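Local coordinates for membrane protein, putative (Geobacter sulfurreducens PCA, PDB 2QYB) that probably acts in membrane transport, perhaps with a phosphatase activity, and is represented here by its GAF domain alone, at residues Val39-Asp44 / Lys65-Glu70; Pro69-Glu72 / Gly76-Phe79; Leu80-Gln85 / Glu120-Ile125. All blocks are in the same frame, centred on the assembly; numbering follows the deposited sequence.

Contact 1: residues Val39-Asp44 / Lys65-Glu70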
ATOM      1  N   VAL A  39       7.440   2.755  -8.819  1.00 28.72           N
ATOM      2  CA  VAL A  39       6.006   2.741  -9.060  1.00 29.15           C
ATOM      3  C   VAL A  39       5.711   1.559  -9.998  1.00 29.36           C
ATOM      4  O   VAL A  39       6.460   1.318 -10.924  1.00 30.30           O
ATOM      5  CB  VAL A  39       5.474   4.122  -9.665  1.00 29.39           C
ATOM      6  CG1 VAL A  39       3.984   4.162  -9.720  1.00 28.01           C
ATOM      7  CG2 VAL A  39       5.970   5.327  -8.877  1.00 26.61           C
ATOM      8  N   ILE A  40       4.663   0.794  -9.707  1.00 29.26           N
ATOM      9  CA  ILE A  40       4.068  -0.147 -10.681  1.00 29.25           C
ATOM     10  C   ILE A  40       2.729   0.468 -11.184  1.00 29.47           C
ATOM     11  O   ILE A  40       1.893   0.869 -10.386  1.00 29.64           O
ATOM     12  CB  ILE A  40       3.802  -1.530 -10.052  1.00 28.62           C
ATOM     13  CG1 ILE A  40       5.116  -2.249  -9.759  1.00 29.10           C
ATOM     14  CG2 ILE A  40       2.907  -2.395 -10.946  1.00 29.62           C
ATOM     15  CD1 ILE A  40       4.999  -3.296  -8.657  1.00 27.10           C
ATOM     16  N   ARG A  41       2.563   0.547 -12.498  1.00 30.05           N
ATOM     17  CA  ARG A  41       1.289   0.847 -13.109  1.00 31.14           C
ATOM     18  C   ARG A  41       0.811  -0.373 -13.902  1.00 31.88           C
ATOM     19  O   ARG A  41       1.623  -1.070 -14.522  1.00 31.21           O
ATOM     20  CB  ARG A  41       1.392   2.039 -14.057  1.00 30.59           C
ATOM     21  CG  ARG A  41       1.813   3.293 -13.369  1.00 31.69           C
ATOM     22  CD  ARG A  41       1.833   4.425 -14.365  1.00 32.63           C
ATOM     23  NE  ARG A  41       1.980   5.721 -13.703  1.00 34.30           N
ATOM     24  CZ  ARG A  41       3.123   6.187 -13.189  1.00 34.49           C
ATOM     25  NH1 ARG A  41       4.245   5.471 -13.212  1.00 34.67           N
ATOM     26  NH2 ARG A  41       3.149   7.375 -12.615  1.00 34.68           N
ATOM     27  N   LEU A  42      -0.511  -0.589 -13.887  1.00 32.50           N
ATOM     28  CA  LEU A  42      -1.149  -1.634 -14.677  1.00 32.90           C
ATOM     29  C   LEU A  42      -2.242  -1.025 -15.529  1.00 34.23           C
ATOM     30  O   LEU A  42      -2.906  -0.083 -15.127  1.00 34.61           O
ATOM     31  CB  LEU A  42      -1.716  -2.742 -13.772  1.00 32.39           C
ATOM     32  CG  LEU A  42      -0.696  -3.454 -12.865  1.00 32.90           C
ATOM     33  CD1 LEU A  42      -1.304  -4.535 -11.882  1.00 31.11           C
ATOM     34  CD2 LEU A  42       0.440  -4.034 -13.692  1.00 31.32           C
ATOM     35  N   VAL A  43      -2.418  -1.561 -16.726  1.00 36.17           N
ATOM     36  CA  VAL A  43      -3.471  -1.091 -17.568  1.00 37.97           C
ATOM     37  C   VAL A  43      -4.802  -1.492 -16.958  1.00 38.91           C
ATOM     38  O   VAL A  43      -4.944  -2.610 -16.476  1.00 39.13           O
ATOM     39  CB  VAL A  43      -3.359  -1.606 -19.025  1.00 38.39           C
ATOM     40  CG1 VAL A  43      -4.427  -0.939 -19.855  1.00 39.09           C
ATOM     41  CG2 VAL A  43      -2.015  -1.257 -19.617  1.00 38.53           C
ATOM     42  N   ASP A  44      -5.768  -0.569 -16.967  1.00 40.36           N
ATOM     43  CA  ASP A  44      -7.123  -0.889 -16.556  1.00 41.84           C
ATOM     44  C   ASP A  44      -7.889  -1.288 -17.822  1.00 42.76           C
ATOM     45  O   ASP A  44      -7.336  -1.242 -18.917  1.00 43.31           O
ATOM     46  CB  ASP A  44      -7.775   0.285 -15.796  1.00 40.95           C
ATOM     47  CG  ASP A  44      -8.008   1.517 -16.672  1.00 40.00           C
ATOM     48  OD1 ASP A  44      -7.792   1.426 -17.907  1.00 36.02           O
ATOM     49  OD2 ASP A  44      -8.429   2.570 -16.130  1.00 36.33           O
ATOM     50  N   LYS A  65       1.329  10.087 -11.230  1.00 43.95           N
ATOM     51  CA  LYS A  65      -0.048  10.090 -11.765  1.00 44.07           C
ATOM     52  C   LYS A  65      -0.408   8.865 -12.628  1.00 44.32           C
ATOM     53  O   LYS A  65       0.428   8.072 -12.975  1.00 43.41           O
ATOM     54  CB  LYS A  65      -0.308  11.377 -12.551  1.00 43.69           C
ATOM     55  CG  LYS A  65      -0.171  12.631 -11.690  1.00 44.26           C
ATOM     56  CD  LYS A  65       0.133  13.864 -12.509  1.00 43.63           C
ATOM     57  CE  LYS A  65       0.192  15.106 -11.634  1.00 43.88           C
ATOM     58  NZ  LYS A  65      -0.472  16.286 -12.282  1.00 44.05           N
ATOM     59  N   ASP A  66      -1.675   8.751 -12.995  1.00 45.17           N
ATOM     60  CA  ASP A  66      -2.098   7.773 -13.970  1.00 46.33           C
ATOM     61  C   ASP A  66      -1.815   8.265 -15.397  1.00 46.99           C
ATOM     62  O   ASP A  66      -1.919   9.467 -15.661  1.00 47.14           O
ATOM     63  CB  ASP A  66      -3.586   7.486 -13.759  1.00 46.39           C
ATOM     64  CG  ASP A  66      -3.861   6.776 -12.436  1.00 45.13           C
ATOM     65  OD1 ASP A  66      -2.909   6.294 -11.772  1.00 40.94           O
ATOM     66  OD2 ASP A  66      -5.047   6.704 -12.076  1.00 43.74           O
ATOM     67  N   TRP A  67      -1.435   7.356 -16.306  1.00 47.71           N
ATOM     68  CA  TRP A  67      -1.092   7.748 -17.687  1.00 48.41           C
ATOM     69  C   TRP A  67      -1.826   6.981 -18.793  1.00 49.32           C
ATOM     70  O   TRP A  67      -1.782   5.736 -18.879  1.00 48.22           O
ATOM     71  CB  TRP A  67       0.438   7.681 -17.910  1.00 49.83           C
ATOM     72  CG  TRP A  67       1.117   8.707 -17.062  1.00 51.66           C
ATOM     73  CD1 TRP A  67       1.550   8.545 -15.783  1.00 52.54           C
ATOM     74  CD2 TRP A  67       1.334  10.094 -17.386  1.00 52.50           C
ATOM     75  NE1 TRP A  67       2.054   9.713 -15.301  1.00 53.17           N
ATOM     76  CE2 TRP A  67       1.953  10.685 -16.265  1.00 52.86           C
ATOM     77  CE3 TRP A  67       1.090  10.881 -18.525  1.00 52.80           C
ATOM     78  CZ2 TRP A  67       2.308  12.052 -16.219  1.00 52.53           C
ATOM     79  CZ3 TRP A  67       1.475  12.245 -18.497  1.00 52.96           C
ATOM     80  CH2 TRP A  67       2.072  12.812 -17.341  1.00 51.98           C
ATOM     81  N   GLU A  68      -2.514   7.748 -19.642  1.00 50.19           N
ATOM     82  CA  GLU A  68      -2.848   7.289 -20.994  1.00 50.87           C
ATOM     83  C   GLU A  68      -1.528   7.192 -21.783  1.00 50.88           C
ATOM     84  O   GLU A  68      -0.832   8.213 -22.009  1.00 50.32           O
ATOM     85  CB  GLU A  68      -3.807   8.236 -21.697  1.00 50.85           C
ATOM     86  CG  GLU A  68      -5.095   8.491 -20.911  1.00 52.54           C
ATOM     87  CD  GLU A  68      -6.195   9.164 -21.727  1.00 51.56           C
ATOM     88  OE1 GLU A  68      -5.924   9.703 -22.828  1.00 52.70           O
ATOM     89  OE2 GLU A  68      -7.337   9.150 -21.242  1.00 52.67           O
ATOM     90  N   PRO A  69      -1.173   5.960 -22.196  1.00 50.91           N
ATOM     91  CA  PRO A  69       0.120   5.795 -22.846  1.00 50.88           C
ATOM     92  C   PRO A  69       0.175   6.573 -24.168  1.00 50.95           C
ATOM     93  O   PRO A  69      -0.795   6.590 -24.938  1.00 50.62           O
ATOM     94  CB  PRO A  69       0.240   4.280 -23.039  1.00 50.62           C
ATOM     95  CG  PRO A  69      -1.135   3.780 -22.992  1.00 50.76           C
ATOM     96  CD  PRO A  69      -1.932   4.700 -22.124  1.00 50.27           C
ATOM     97  N   GLU A  70       1.315   7.224 -24.374  1.00 51.37           N
ATOM     98  CA  GLU A  70       1.593   8.075 -25.517  1.00 51.94           C
ATOM     99  C   GLU A  70       3.067   8.149 -25.867  1.00 51.44           C
ATOM    100  O   GLU A  70       3.931   8.207 -24.999  1.00 51.50           O
ATOM    101  CB  GLU A  70       1.118   9.483 -25.214  1.00 52.68           C
ATOM    102  CG  GLU A  70      -0.163   9.778 -25.866  1.00 55.90           C
ATOM    103  CD  GLU A  70      -0.625  11.124 -25.499  1.00 61.11           C
ATOM    104  OE1 GLU A  70       0.155  12.104 -25.692  1.00 63.87           O
ATOM    105  OE2 GLU A  70      -1.772  11.195 -25.007  1.00 64.96           O
TER
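Arg41 sets its CG anti to the carbonyl carbon (chi1 -61°) and then runs extended from CG to NE, which carries the guanidinium off strand 37-43 to the backbone of Lys65. Trp67 makes the same first turn (chi1 -66°), bringing the pyrrole side of its indole up beside that group. The grip on Lys65 is side-on: NE and NH2 of Arg41 both donate to the one carbonyl oxygen, Lys65 O, at 2.9 Å and 2.8 Å respectively. The oxygen lies in the guanidinium plane, and the NH2 bond arrives in the carbonyl plane on a lone pair. Both bonds are somewhat bent, as expected when two N-H groups converge on a single acceptor. Trp67 offers its ring edge, CD1 lying 3.5 Å from Arg41 NE; the ring and guanidinium planes stand 65° apart, so the two groups are not stacked. NH2 also bonds to Ala63 O, and Asp66 turns to strand 49-56, pairing with Arg50. A buried arginine thus ties the loop after strand 49-56 to the GAF sheet through backbone carbonyls that take up NE and NH2 but bring no full negative charge; the Asp66 carboxylate, engaged with Arg50, may still lower the cost of that charge a little from nearby.

Contact 2: residues Pro69-Glu72 / Gly76-Phe79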
ATOM      1  N   PRO A  69      -1.173   5.960 -22.196  1.00 50.91           N
ATOM      2  CA  PRO A  69       0.120   5.795 -22.846  1.00 50.88           C
ATOM      3  C   PRO A  69       0.175   6.573 -24.168  1.00 50.95           C
ATOM      4  O   PRO A  69      -0.795   6.590 -24.938  1.00 50.62           O
ATOM      5  CB  PRO A  69       0.240   4.280 -23.039  1.00 50.62           C
ATOM      6  CG  PRO A  69      -1.135   3.780 -22.992  1.00 50.76           C
ATOM      7  CD  PRO A  69      -1.932   4.700 -22.124  1.00 50.27           C
ATOM      8  N   GLU A  70       1.315   7.224 -24.374  1.00 51.37           N
ATOM      9  CA  GLU A  70       1.593   8.075 -25.517  1.00 51.94           C
ATOM     10  C   GLU A  70       3.067   8.149 -25.867  1.00 51.44           C
ATOM     11  O   GLU A  70       3.931   8.207 -24.999  1.00 51.50           O
ATOM     12  CB  GLU A  70       1.118   9.483 -25.214  1.00 52.68           C
ATOM     13  CG  GLU A  70      -0.163   9.778 -25.866  1.00 55.90           C
ATOM     14  CD  GLU A  70      -0.625  11.124 -25.499  1.00 61.11           C
ATOM     15  OE1 GLU A  70       0.155  12.104 -25.692  1.00 63.87           O
ATOM     16  OE2 GLU A  70      -1.772  11.195 -25.007  1.00 64.96           O
ATOM     17  N   ILE A  71       3.352   8.212 -27.151  1.00 51.45           N
ATOM     18  CA  ILE A  71       4.740   8.172 -27.610  1.00 51.19           C
ATOM     19  C   ILE A  71       5.531   9.440 -27.166  1.00 50.75           C
ATOM     20  O   ILE A  71       6.743   9.374 -26.986  1.00 50.55           O
ATOM     21  CB  ILE A  71       4.831   7.792 -29.152  1.00 51.11           C
ATOM     22  CG1 ILE A  71       6.295   7.559 -29.563  1.00 52.15           C
ATOM     23  CG2 ILE A  71       4.143   8.836 -30.048  1.00 50.41           C
ATOM     24  CD1 ILE A  71       6.486   6.441 -30.570  1.00 52.05           C
ATOM     25  N   GLU A  72       4.835  10.550 -26.898  1.00 50.27           N
ATOM     26  CA  GLU A  72       5.482  11.791 -26.412  1.00 49.96           C
ATOM     27  C   GLU A  72       6.031  11.773 -24.959  1.00 49.26           C
ATOM     28  O   GLU A  72       6.697  12.725 -24.533  1.00 48.97           O
ATOM     29  CB  GLU A  72       4.543  13.008 -26.573  1.00 50.49           C
ATOM     30  CG  GLU A  72       4.233  13.410 -28.030  1.00 51.27           C
ATOM     31  CD  GLU A  72       3.049  12.639 -28.642  1.00 53.28           C
ATOM     32  OE1 GLU A  72       2.325  11.887 -27.911  1.00 52.36           O
ATOM     33  OE2 GLU A  72       2.860  12.794 -29.869  1.00 53.73           O
ATOM     34  N   GLY A  76       5.131   6.244 -21.865  1.00 45.39           N
ATOM     35  CA  GLY A  76       4.296   5.804 -22.984  1.00 45.50           C
ATOM     36  C   GLY A  76       5.105   5.102 -24.059  1.00 45.69           C
ATOM     37  O   GLY A  76       4.628   4.159 -24.691  1.00 45.82           O
ATOM     38  N   GLU A  77       6.332   5.570 -24.266  1.00 45.67           N
ATOM     39  CA  GLU A  77       7.194   4.996 -25.284  1.00 45.21           C
ATOM     40  C   GLU A  77       7.657   3.615 -24.840  1.00 44.52           C
ATOM     41  O   GLU A  77       7.741   2.708 -25.646  1.00 44.43           O
ATOM     42  CB  GLU A  77       8.390   5.926 -25.588  1.00 46.27           C
ATOM     43  CG  GLU A  77       9.484   5.350 -26.566  1.00 47.45           C
ATOM     44  CD  GLU A  77       8.911   4.849 -27.892  1.00 51.90           C
ATOM     45  OE1 GLU A  77       7.750   5.200 -28.189  1.00 57.93           O
ATOM     46  OE2 GLU A  77       9.604   4.106 -28.639  1.00 52.44           O
ATOM     47  N   ALA A  78       7.920   3.445 -23.557  1.00 43.29           N
ATOM     48  CA  ALA A  78       8.315   2.134 -23.044  1.00 43.18           C
ATOM     49  C   ALA A  78       7.193   1.111 -23.186  1.00 42.37           C
ATOM     50  O   ALA A  78       7.399  -0.044 -23.587  1.00 42.35           O
ATOM     51  CB  ALA A  78       8.754   2.257 -21.585  1.00 42.99           C
ATOM     52  N   PHE A  79       5.991   1.552 -22.851  1.00 42.27           N
ATOM     53  CA  PHE A  79       4.822   0.703 -22.902  1.00 41.63           C
ATOM     54  C   PHE A  79       4.473   0.359 -24.316  1.00 42.19           C
ATOM     55  O   PHE A  79       4.235  -0.813 -24.618  1.00 43.27           O
ATOM     56  CB  PHE A  79       3.622   1.397 -22.271  1.00 40.66           C
ATOM     57  CG  PHE A  79       2.406   0.545 -22.213  1.00 39.14           C
ATOM     58  CD1 PHE A  79       2.331  -0.522 -21.319  1.00 39.74           C
ATOM     59  CD2 PHE A  79       1.351   0.775 -23.053  1.00 38.74           C
ATOM     60  CE1 PHE A  79       1.200  -1.342 -21.259  1.00 38.61           C
ATOM     61  CE2 PHE A  79       0.208  -0.035 -22.997  1.00 39.28           C
ATOM     62  CZ  PHE A  79       0.135  -1.083 -22.086  1.00 39.67           C
TER
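Apolar packing joins Pro69 to Phe79. CB of the proline lies 3.7 Å from Phe79 CD2, and its CG lies near the same ring atom and the neighbouring CE2, the two side chains lying alongside each other and pointing the same way. Phe79 gets there with CG anti to its N (chi1 -176°), and beyond the proline the ring reaches Ile125 of strand 124-130.

Backbone contacts come next. Glu70 O receives a CA-H...O contact from Gly76 CA at 3.2 Å, and the lack of a side chain at Gly76 is what lets the oxygen come so near. The amide of Glu77 stays 3.6 Å from Glu70 O, without a hydrogen bond. Thr73 OG1 bonds to both Glu70 O and Gly76 N, linking the loop to the first turn of helix 74-81.

The third kind is a polar atom set against hydrocarbon. Ile71 and Glu77 run side by side; the glutamate chain bends at chi2 (53°), turning its carboxylate over the CG1-CD1 arm of the isoleucine. Glu77 OE1 lies 3.0 Å from Ile71 CD1, a short distance whose exact value is doubtful. An alanine in place of Glu77 is likely to open a gap beside that arm and leave it freer to turn.

This is surface packing of the loop after strand 49-56 on the start of helix 74-81 in the GAF domain. Carbon contacts and one weak CH...O contact carry it, while Glu77 OE1, buried here without a polar partner in the model, would probably pay a desolvation cost.

Contact 3: residues Leu80-Gln85 / Glu120-Ile125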
ATOM      1  N   LEU A  80       4.427   1.389 -25.171  1.00 42.21           N
ATOM      2  CA  LEU A  80       3.911   1.248 -26.526  1.00 42.30           C
ATOM      3  C   LEU A  80       4.871   0.514 -27.463  1.00 42.09           C
ATOM      4  O   LEU A  80       4.425  -0.126 -28.385  1.00 41.98           O
ATOM      5  CB  LEU A  80       3.545   2.611 -27.125  1.00 41.52           C
ATOM      6  CG  LEU A  80       2.151   3.154 -26.778  1.00 41.96           C
ATOM      7  CD1 LEU A  80       2.002   4.674 -27.149  1.00 39.92           C
ATOM      8  CD2 LEU A  80       1.069   2.321 -27.466  1.00 38.40           C
ATOM      9  N   SER A  81       6.172   0.665 -27.237  1.00 42.30           N
ATOM     10  CA  SER A  81       7.185  -0.068 -27.959  1.00 42.95           C
ATOM     11  C   SER A  81       7.630  -1.352 -27.263  1.00 43.43           C
ATOM     12  O   SER A  81       8.440  -2.094 -27.815  1.00 43.51           O
ATOM     13  CB  SER A  81       8.432   0.778 -28.108  1.00 43.16           C
ATOM     14  OG  SER A  81       9.257   0.544 -26.962  1.00 45.39           O
ATOM     15  N   ASN A  82       7.148  -1.605 -26.042  1.00 43.86           N
ATOM     16  CA  ASN A  82       7.586  -2.756 -25.274  1.00 43.43           C
ATOM     17  C   ASN A  82       9.114  -2.834 -25.116  1.00 43.69           C
ATOM     18  O   ASN A  82       9.735  -3.854 -25.292  1.00 43.83           O
ATOM     19  CB  ASN A  82       7.002  -4.040 -25.855  1.00 43.41           C
ATOM     20  CG  ASN A  82       7.125  -5.227 -24.898  1.00 41.88           C
ATOM     21  OD1 ASN A  82       7.150  -5.060 -23.698  1.00 43.91           O
ATOM     22  ND2 ASN A  82       7.216  -6.416 -25.444  1.00 41.08           N
ATOM     23  N   ARG A  83       9.723  -1.736 -24.724  1.00 44.81           N
ATOM     24  CA  ARG A  83      11.169  -1.707 -24.602  1.00 46.18           C
ATOM     25  C   ARG A  83      11.479  -0.712 -23.547  1.00 45.08           C
ATOM     26  O   ARG A  83      10.850   0.323 -23.474  1.00 45.48           O
ATOM     27  CB  ARG A  83      11.820  -1.272 -25.915  1.00 46.67           C
ATOM     28  CG  ARG A  83      12.413  -2.420 -26.788  1.00 49.17           C
ATOM     29  CD  ARG A  83      12.771  -1.868 -28.174  1.00 51.13           C
ATOM     30  NE  ARG A  83      12.604  -0.397 -28.144  1.00 56.64           N
ATOM     31  CZ  ARG A  83      13.563   0.527 -28.315  1.00 56.15           C
ATOM     32  NH1 ARG A  83      13.218   1.820 -28.209  1.00 56.29           N
ATOM     33  NH2 ARG A  83      14.829   0.195 -28.613  1.00 53.95           N
ATOM     34  N   LEU A  84      12.463  -1.026 -22.730  1.00 44.18           N
ATOM     35  CA  LEU A  84      12.780  -0.166 -21.634  1.00 43.80           C
ATOM     36  C   LEU A  84      13.311   1.167 -22.128  1.00 42.26           C
ATOM     37  O   LEU A  84      13.846   1.271 -23.223  1.00 42.34           O
ATOM     38  CB  LEU A  84      13.747  -0.846 -20.660  1.00 43.63           C
ATOM     39  CG  LEU A  84      15.098  -1.235 -21.183  1.00 44.05           C
ATOM     40  CD1 LEU A  84      16.048  -0.063 -21.102  1.00 44.41           C
ATOM     41  CD2 LEU A  84      15.590  -2.430 -20.366  1.00 44.87           C
ATOM     42  N   GLN A  85      13.108   2.174 -21.303  1.00 40.68           N
ATOM     43  CA  GLN A  85      13.571   3.519 -21.547  1.00 40.30           C
ATOM     44  C   GLN A  85      14.267   3.990 -20.273  1.00 39.82           C
ATOM     45  O   GLN A  85      13.749   3.776 -19.145  1.00 39.31           O
ATOM     46  CB  GLN A  85      12.360   4.411 -21.791  1.00 41.44           C
ATOM     47  CG  GLN A  85      11.419   3.930 -22.874  1.00 43.98           C
ATOM     48  CD  GLN A  85      12.070   3.976 -24.243  1.00 49.27           C
ATOM     49  OE1 GLN A  85      12.438   5.054 -24.740  1.00 49.46           O
ATOM     50  NE2 GLN A  85      12.224   2.796 -24.864  1.00 51.38           N
ATOM     51  N   GLU A 120       4.732 -11.650 -24.902  1.00 42.24           N
ATOM     52  CA  GLU A 120       3.379 -11.129 -24.789  1.00 42.21           C
ATOM     53  C   GLU A 120       3.382  -9.646 -24.600  1.00 40.45           C
ATOM     54  O   GLU A 120       4.332  -9.110 -24.075  1.00 40.07           O
ATOM     55  CB  GLU A 120       2.650 -11.731 -23.598  1.00 42.27           C
ATOM     56  CG  GLU A 120       2.022 -13.037 -23.919  1.00 44.47           C
ATOM     57  CD  GLU A 120       1.595 -13.782 -22.679  1.00 44.65           C
ATOM     58  OE1 GLU A 120       1.074 -13.098 -21.744  1.00 50.53           O
ATOM     59  OE2 GLU A 120       1.804 -15.022 -22.649  1.00 45.25           O
ATOM     60  N   PRO A 121       2.278  -8.998 -24.996  1.00 39.25           N
ATOM     61  CA  PRO A 121       2.221  -7.566 -24.920  1.00 38.38           C
ATOM     62  C   PRO A 121       2.227  -7.132 -23.454  1.00 37.46           C
ATOM     63  O   PRO A 121       1.613  -7.779 -22.626  1.00 37.47           O
ATOM     64  CB  PRO A 121       0.895  -7.198 -25.625  1.00 38.68           C
ATOM     65  CG  PRO A 121       0.263  -8.493 -26.095  1.00 38.80           C
ATOM     66  CD  PRO A 121       1.018  -9.615 -25.496  1.00 39.21           C
ATOM     67  N   PRO A 122       2.939  -6.051 -23.145  1.00 36.63           N
ATOM     68  CA  PRO A 122       3.023  -5.552 -21.803  1.00 36.83           C
ATOM     69  C   PRO A 122       1.670  -5.141 -21.286  1.00 36.16           C
ATOM     70  O   PRO A 122       0.830  -4.663 -22.068  1.00 36.15           O
ATOM     71  CB  PRO A 122       3.952  -4.329 -21.920  1.00 36.65           C
ATOM     72  CG  PRO A 122       3.861  -3.908 -23.308  1.00 37.22           C
ATOM     73  CD  PRO A 122       3.713  -5.213 -24.075  1.00 37.57           C
ATOM     74  N   PHE A 123       1.478  -5.365 -19.991  1.00 35.22           N
ATOM     75  CA  PHE A 123       0.265  -4.948 -19.316  1.00 35.19           C
ATOM     76  C   PHE A 123       0.475  -3.951 -18.169  1.00 33.82           C
ATOM     77  O   PHE A 123      -0.478  -3.628 -17.444  1.00 31.66           O
ATOM     78  CB  PHE A 123      -0.569  -6.155 -18.877  1.00 36.59           C
ATOM     79  CG  PHE A 123       0.155  -7.146 -18.014  1.00 38.31           C
ATOM     80  CD1 PHE A 123       0.489  -8.400 -18.517  1.00 41.16           C
ATOM     81  CD2 PHE A 123       0.427  -6.875 -16.701  1.00 39.81           C
ATOM     82  CE1 PHE A 123       1.121  -9.340 -17.728  1.00 40.60           C
ATOM     83  CE2 PHE A 123       1.056  -7.819 -15.911  1.00 40.67           C
ATOM     84  CZ  PHE A 123       1.404  -9.036 -16.426  1.00 39.67           C
ATOM     85  N   GLY A 124       1.711  -3.449 -18.075  1.00 33.14           N
ATOM     86  CA  GLY A 124       2.107  -2.426 -17.134  1.00 32.94           C
ATOM     87  C   GLY A 124       3.534  -1.926 -17.315  1.00 32.68           C
ATOM     88  O   GLY A 124       4.258  -2.377 -18.198  1.00 32.30           O
ATOM     89  N   ILE A 125       3.905  -0.957 -16.469  1.00 31.80           N
ATOM     90  CA  ILE A 125       5.250  -0.389 -16.386  1.00 31.19           C
ATOM     91  C   ILE A 125       5.782  -0.376 -14.928  1.00 29.58           C
ATOM     92  O   ILE A 125       5.099  -0.013 -14.019  1.00 30.04           O
ATOM     93  CB  ILE A 125       5.273   1.044 -16.953  1.00 30.88           C
ATOM     94  CG1 ILE A 125       4.967   1.012 -18.468  1.00 33.49           C
ATOM     95  CG2 ILE A 125       6.621   1.687 -16.763  1.00 30.44           C
ATOM     96  CD1 ILE A 125       6.042   0.287 -19.365  1.00 31.44           C
TER
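Helix 74-81 ends in a Schellman motif, with Asn82 as its C-prime residue at positive phi (54°), and the chain leaving it passes the loop before strand 124-130 most closely where Asn82 CA and Pro122 CA are 6.4 Å apart. The side-chain contact is essentially one amide against one proline ring. Asn82 holds CG anti to its backbone N (chi1 -165°), which sends the amide across to Pro122. There Asn82 OD1 rests 3.5 Å from Pro122 CD, and equally near the ring's CG; the amide carbon is just as close to CD, so the carboxamide and the pyrrolidine touch over several atoms. Asn82 ND2 is the amide atom nearest Glu120 O, but at 4.2 Å it is too far to bond. Pro114 of strand 109-115 and Ser116 in the following loop touch both Asn82 and Pro122, bringing a third piece of chain to the junction.

Farther along, the segment braces itself: Gln85 NE2 donates to Arg83 O at 3.2 Å, nearly straight at the hydrogen (169°) although the donor sits well above the carbonyl plane. Across the contact, Phe123 and Gly124 both face Ile115 in a classic beta bulge.

What joins the end of the helix to the chain entering the central strand 124-130 of the GAF sheet is therefore van der Waals contact between an amide and proline carbons. Prolines offer no N-H, and CD, next to the ring nitrogen, is slightly polarised, so it probably suits the amide oxygen better than a plain hydrocarbon would.

How the contacts relate
The three contacts lie around helix 74-81 and the loop before it, beside the antiparallel sheet of the GAF domain. Contacts 1 and 2 share Pro69 and Glu70, with centres about 10 Å apart, and meet where Val43 CG2 packs on Phe79 CZ at 3.3 Å. Contacts 2 and 3 follow one another on the helix, centres about 9 Å apart; the probable hydrogen bond from Arg83 N to Ala78 O (3.1 Å) spans them, and Pro122 CG lies 3.4 Å from Phe79 O. Contacts 1 and 3 join through neighbouring strands: Val43 N to Phe123 O (2.9 Å) and Ile125 N to Arg41 O (3.0 Å) are probable hydrogen bonds.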